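Local coordinates for ribokinase (Cryptococcus neoformans var. grubii serotype A, PDB 6CW5), which probably phosphorylates D-ribose at O-5 using ATP and magnesium, giving D-ribose 5-phosphate and ADP, at residues Gly280-Gly285 and Glu319-Leu324; Thr167-Pro172 and Tyr286-Leu291. All blocks are in the same frame, centred on the assembly; numbering follows the deposited sequence.

Interaction 1: Gly280-Gly285 and Glu319-Leu324; sequences GDCFAG and ESVPTL
C282, on the first turns of helix 279-292, meets V321 and P322 of the loop that follows helix 297-311. C282 CA and V321 CA, the nearest pair of CA atoms, are 6.1 Å apart, so a short side chain is enough to bridge them. CB already lies 4.3 Å from V321 CG2. Beyond it, SG is swung anti to the backbone N (chi1 -175°), which carries it toward the loop, where it lies 4.0 Å from P322 CD. The two neighbours meet the sulfur differently. The angle CB-SG-CD is about 141°, so P322 CD lies roughly ahead of the thiol, beyond the CB-SG bond, whereas CB-SG-CG2 is about 79°, so the valine comes in at its flank. V321 offers both methyls, with SG 4.3 Å from CG1 as well as from CG2. No hydrogen bond crosses here; the contacts are between apolar side chains, and 97 Å² is buried over both sides. The residues next in the chain are polar and tied to the site: D281, the predicted proton acceptor, has OD2 in a salt bridge with K51, and S320, a predicted potassium ligand, bonds through OG to G316 O. The contact thus joins the start of helix 279-292, which carries D281, to the predicted potassium-binding loop. Helix 297-311 flanks it, touching C282 and P322, while helix 51-61 packs against V321.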
loop_
_atom_site.group_PDB
_atom_site.type_symbol
_atom_site.label_atom_id
_atom_site.label_comp_id
_atom_site.label_asym_id
_atom_site.label_seq_id
_atom_site.Cartn_x
_atom_site.Cartn_y
_atom_site.Cartn_z
ATOM N N GLY A 280 -22.140 -11.839 8.590
ATOM C CA GLY A 280 -21.676 -11.572 7.240
ATOM C C GLY A 280 -20.287 -12.134 7.003
ATOM O O GLY A 280 -19.999 -12.661 5.934
ATOM N N ASP A 281 -19.406 -12.034 8.011
ATOM C CA ASP A 281 -18.073 -12.624 7.882
ATOM C C ASP A 281 -18.153 -14.140 7.765
ATOM O O ASP A 281 -17.432 -14.753 6.969
ATOM C CB ASP A 281 -17.204 -12.230 9.078
ATOM C CG ASP A 281 -16.914 -10.745 9.110
ATOM O OD1 ASP A 281 -16.979 -10.117 8.034
ATOM O OD2 ASP A 281 -16.642 -10.200 10.184
ATOM N N CYS A 282 -19.018 -14.761 8.566
ATOM C CA CYS A 282 -19.264 -16.191 8.412
ATOM C C CYS A 282 -19.655 -16.519 6.978
ATOM O O CYS A 282 -19.067 -17.398 6.340
ATOM C CB CYS A 282 -20.355 -16.634 9.381
ATOM S SG CYS A 282 -20.624 -18.402 9.359
ATOM N N PHE A 283 -20.644 -15.802 6.447
ATOM C CA PHE A 283 -21.072 -16.049 5.077
ATOM C C PHE A 283 -19.899 -15.968 4.102
ATOM O O PHE A 283 -19.705 -16.860 3.266
ATOM C CB PHE A 283 -22.173 -15.057 4.690
ATOM C CG PHE A 283 -22.692 -15.265 3.305
ATOM C CD1 PHE A 283 -23.740 -16.136 3.078
ATOM C CD2 PHE A 283 -22.128 -14.601 2.228
ATOM C CE1 PHE A 283 -24.219 -16.339 1.788
ATOM C CE2 PHE A 283 -22.593 -14.810 0.950
ATOM C CZ PHE A 283 -23.647 -15.674 0.735
ATOM N N ALA A 284 -19.084 -14.915 4.215
ATOM C CA ALA A 284 -17.987 -14.718 3.270
ATOM C C ALA A 284 -17.000 -15.882 3.296
ATOM O O ALA A 284 -16.571 -16.375 2.247
ATOM C CB ALA A 284 -17.262 -13.410 3.585
ATOM N N GLY A 285 -16.589 -16.310 4.491
ATOM C CA GLY A 285 -15.658 -17.426 4.566
ATOM C C GLY A 285 -16.253 -18.735 4.059
ATOM O O GLY A 285 -15.587 -19.499 3.358
ATOM N N GLU A 319 -16.438 -17.252 17.544
ATOM C CA GLU A 319 -16.866 -18.427 18.301
ATOM C C GLU A 319 -18.100 -19.100 17.700
ATOM O O GLU A 319 -18.261 -20.318 17.833
ATOM C CB GLU A 319 -17.132 -18.035 19.759
ATOM N N SER A 320 -18.976 -18.345 17.041
ATOM C CA SER A 320 -20.240 -18.890 16.555
ATOM C C SER A 320 -20.156 -19.454 15.138
ATOM O O SER A 320 -21.176 -19.918 14.610
ATOM C CB SER A 320 -21.338 -17.819 16.618
ATOM O OG SER A 320 -21.018 -16.682 15.839
ATOM N N VAL A 321 -18.985 -19.426 14.509
ATOM C CA VAL A 321 -18.837 -19.994 13.170
ATOM C C VAL A 321 -18.948 -21.512 13.264
ATOM O O VAL A 321 -18.099 -22.158 13.899
ATOM C CB VAL A 321 -17.508 -19.583 12.521
ATOM C CG1 VAL A 321 -17.311 -20.369 11.245
ATOM C CG2 VAL A 321 -17.493 -18.090 12.243
ATOM N N PRO A 322 -19.958 -22.121 12.652
ATOM C CA PRO A 322 -20.141 -23.572 12.789
ATOM C C PRO A 322 -19.093 -24.351 12.003
ATOM O O PRO A 322 -18.396 -23.825 11.132
ATOM C CB PRO A 322 -21.548 -23.804 12.227
ATOM C CG PRO A 322 -21.747 -22.680 11.244
ATOM C CD PRO A 322 -21.001 -21.497 11.816
ATOM N N THR A 323 -18.982 -25.635 12.345
ATOM C CA THR A 323 -18.218 -26.586 11.553
ATOM C C THR A 323 -19.065 -27.090 10.382
ATOM O O THR A 323 -20.275 -26.863 10.313
ATOM C CB THR A 323 -17.758 -27.757 12.416
ATOM O OG1 THR A 323 -18.906 -28.428 12.950
ATOM C CG2 THR A 323 -16.875 -27.266 13.564
ATOM N N LEU A 324 -18.416 -27.783 9.448
ATOM C CA LEU A 324 -19.094 -28.235 8.232
ATOM C C LEU A 324 -20.069 -29.365 8.568
ATOM O O LEU A 324 -19.660 -30.453 8.989
ATOM C CB LEU A 324 -18.064 -28.673 7.196
ATOM C CG LEU A 324 -18.611 -29.107 5.835
ATOM C CD1 LEU A 324 -19.426 -27.986 5.193
ATOM C CD2 LEU A 324 -17.477 -29.553 4.925
#

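Interaction 2: Thr167-Pro172 and Tyr286-Leu291; sequences TSVFNP and YFVAGL
L291, whose CD1 reaches T167 and V169, has its backbone N bonded to F287 O at 2.8 Å, a regular bond of helix 279-292, one turn back from L291. The setting is the three-layer alpha/beta sandwich of the ribokinase fold: strand 167-170 is central in the sheet, and the helix lies on one face of it. The local axes approach to 10.4 Å and their directions differ by 168°, so helix and strand run nearly antiparallel. Across this layer the contact is wholly apolar. V288 CG2 presses on the branch of V169, 3.9 Å from V169 CG2 and 4.1 Å from both CB and CG1, and the two valine side chains overlap flank to flank while pointing opposite ways. With CG anti to its carbonyl carbon (chi1 -66°) and CD1 extended anti to CA (chi2 178°), L291 stretches its CD1 to the same V169 CG2, at 4.2 Å, and also to T167 CG2. Outside the pair of segments, V169 touches L142 and I193 on the two adjacent strands, and F287 meets W191 edge-to-face. Within the helix, L291 CG sits 4.0 Å above the plane of the F287 ring, displaced from its centre toward the rim.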
loop_
_atom_site.group_PDB
_atom_site.type_symbol
_atom_site.label_atom_id
_atom_site.label_comp_id
_atom_site.label_asym_id
_atom_site.label_seq_id
_atom_site.Cartn_x
_atom_site.Cartn_y
_atom_site.Cartn_z
ATOM N N THR A 167 -8.656 -16.363 -7.768
ATOM C CA THR A 167 -10.034 -15.957 -7.535
ATOM C C THR A 167 -10.036 -15.029 -6.332
ATOM O O THR A 167 -9.717 -15.453 -5.217
ATOM C CB THR A 167 -10.913 -17.176 -7.287
ATOM O OG1 THR A 167 -10.906 -18.023 -8.439
ATOM C CG2 THR A 167 -12.328 -16.729 -6.995
ATOM N N SER A 168 -10.347 -13.760 -6.546
ATOM C CA SER A 168 -10.285 -12.788 -5.460
ATOM C C SER A 168 -11.693 -12.384 -5.049
ATOM O O SER A 168 -12.577 -12.235 -5.894
ATOM C CB SER A 168 -9.489 -11.561 -5.875
ATOM O OG SER A 168 -10.009 -11.095 -7.109
ATOM N N VAL A 169 -11.877 -12.166 -3.749
ATOM C CA VAL A 169 -13.178 -11.904 -3.140
ATOM C C VAL A 169 -13.002 -10.718 -2.207
ATOM O O VAL A 169 -12.104 -10.728 -1.363
ATOM C CB VAL A 169 -13.691 -13.140 -2.370
ATOM C CG1 VAL A 169 -15.040 -12.869 -1.748
ATOM C CG2 VAL A 169 -13.778 -14.350 -3.290
ATOM N N PHE A 170 -13.825 -9.679 -2.382
ATOM C CA PHE A 170 -13.637 -8.429 -1.645
ATOM C C PHE A 170 -14.926 -8.052 -0.935
ATOM O O PHE A 170 -16.005 -8.124 -1.529
ATOM C CB PHE A 170 -13.228 -7.346 -2.622
ATOM C CG PHE A 170 -13.135 -5.950 -2.045
ATOM C CD1 PHE A 170 -12.347 -5.675 -0.936
ATOM C CD2 PHE A 170 -13.750 -4.886 -2.710
ATOM C CE1 PHE A 170 -12.214 -4.377 -0.464
ATOM C CE2 PHE A 170 -13.642 -3.597 -2.228
ATOM C CZ PHE A 170 -12.851 -3.332 -1.114
ATOM N N ASN A 171 -14.810 -7.643 0.328
ATOM C CA ASN A 171 -15.940 -7.164 1.124
ATOM C C ASN A 171 -15.580 -5.748 1.576
ATOM O O ASN A 171 -14.671 -5.573 2.413
ATOM C CB ASN A 171 -16.147 -8.132 2.294
ATOM C CG ASN A 171 -17.225 -7.704 3.287
ATOM O OD1 ASN A 171 -17.052 -7.900 4.498
ATOM N ND2 ASN A 171 -18.355 -7.191 2.795
ATOM N N PRO A 172 -16.193 -4.701 1.020
ATOM C CA PRO A 172 -15.705 -3.329 1.334
ATOM C C PRO A 172 -16.181 -2.816 2.685
ATOM O O PRO A 172 -17.087 -1.977 2.803
ATOM C CB PRO A 172 -16.271 -2.495 0.187
ATOM C CG PRO A 172 -17.594 -3.257 -0.205
ATOM C CD PRO A 172 -17.276 -4.721 0.006
ATOM N N TYR A 286 -17.516 -19.014 4.401
ATOM C CA TYR A 286 -18.163 -20.201 3.850
ATOM C C TYR A 286 -18.327 -20.101 2.337
ATOM O O TYR A 286 -18.220 -21.117 1.639
ATOM C CB TYR A 286 -19.526 -20.444 4.518
ATOM C CG TYR A 286 -19.436 -21.479 5.616
ATOM C CD1 TYR A 286 -19.774 -22.810 5.368
ATOM C CD2 TYR A 286 -18.959 -21.138 6.885
ATOM C CE1 TYR A 286 -19.661 -23.779 6.365
ATOM C CE2 TYR A 286 -18.842 -22.103 7.895
ATOM C CZ TYR A 286 -19.197 -23.418 7.621
ATOM O OH TYR A 286 -19.083 -24.391 8.590
ATOM N N PHE A 287 -18.575 -18.897 1.811
ATOM C CA PHE A 287 -18.678 -18.750 0.363
ATOM C C PHE A 287 -17.353 -19.061 -0.314
ATOM O O PHE A 287 -17.310 -19.789 -1.306
ATOM C CB PHE A 287 -19.153 -17.345 0.014
ATOM C CG PHE A 287 -19.186 -17.065 -1.469
ATOM C CD1 PHE A 287 -20.170 -17.630 -2.272
ATOM C CD2 PHE A 287 -18.247 -16.221 -2.053
ATOM C CE1 PHE A 287 -20.222 -17.375 -3.636
ATOM C CE2 PHE A 287 -18.281 -15.963 -3.413
ATOM C CZ PHE A 287 -19.275 -16.542 -4.211
ATOM N N VAL A 288 -16.263 -18.499 0.197
ATOM C CA VAL A 288 -14.941 -18.800 -0.346
ATOM C C VAL A 288 -14.620 -20.284 -0.204
ATOM O O VAL A 288 -14.128 -20.920 -1.142
ATOM C CB VAL A 288 -13.883 -17.913 0.333
ATOM C CG1 VAL A 288 -12.473 -18.363 -0.048
ATOM C CG2 VAL A 288 -14.098 -16.431 -0.033
ATOM N N ALA A 289 -14.912 -20.877 0.958
ATOM C CA ALA A 289 -14.680 -22.313 1.076
ATOM C C ALA A 289 -15.514 -23.093 0.072
ATOM O O ALA A 289 -15.083 -24.148 -0.402
ATOM C CB ALA A 289 -14.985 -22.810 2.488
ATOM N N GLY A 290 -16.706 -22.590 -0.256
ATOM C CA GLY A 290 -17.519 -23.237 -1.267
ATOM C C GLY A 290 -16.921 -23.085 -2.652
ATOM O O GLY A 290 -16.967 -24.010 -3.459
ATOM N N LEU A 291 -16.354 -21.914 -2.947
ATOM C CA LEU A 291 -15.644 -21.754 -4.214
ATOM C C LEU A 291 -14.465 -22.717 -4.298
ATOM O O LEU A 291 -14.245 -23.355 -5.333
ATOM C CB LEU A 291 -15.184 -20.308 -4.388
ATOM C CG LEU A 291 -16.269 -19.231 -4.543
ATOM C CD1 LEU A 291 -15.636 -17.863 -4.663
ATOM C CD2 LEU A 291 -17.156 -19.512 -5.727
#

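Overall arrangement
From the N terminus, strand 167-170 follows several earlier strands and helices of the fold; the chain later enters helix 279-292 at 280-285, continues along it through 286-291, and finally reaches 319-324. Interaction 2 closes a loop of 113 residues between strand and helix, and interaction 1 closes one of 33 residues from helix to terminal loop. Because their segments alternate along the sequence, the two closures cross. Consecutive stretches of the one helix thus serve both, its start meeting the loop and its later turns meeting the central sheet. Their centres are 12 Å apart, and they are also linked directly by a probable hydrogen bond of 2.7 Å between Y286 OH and P322 O.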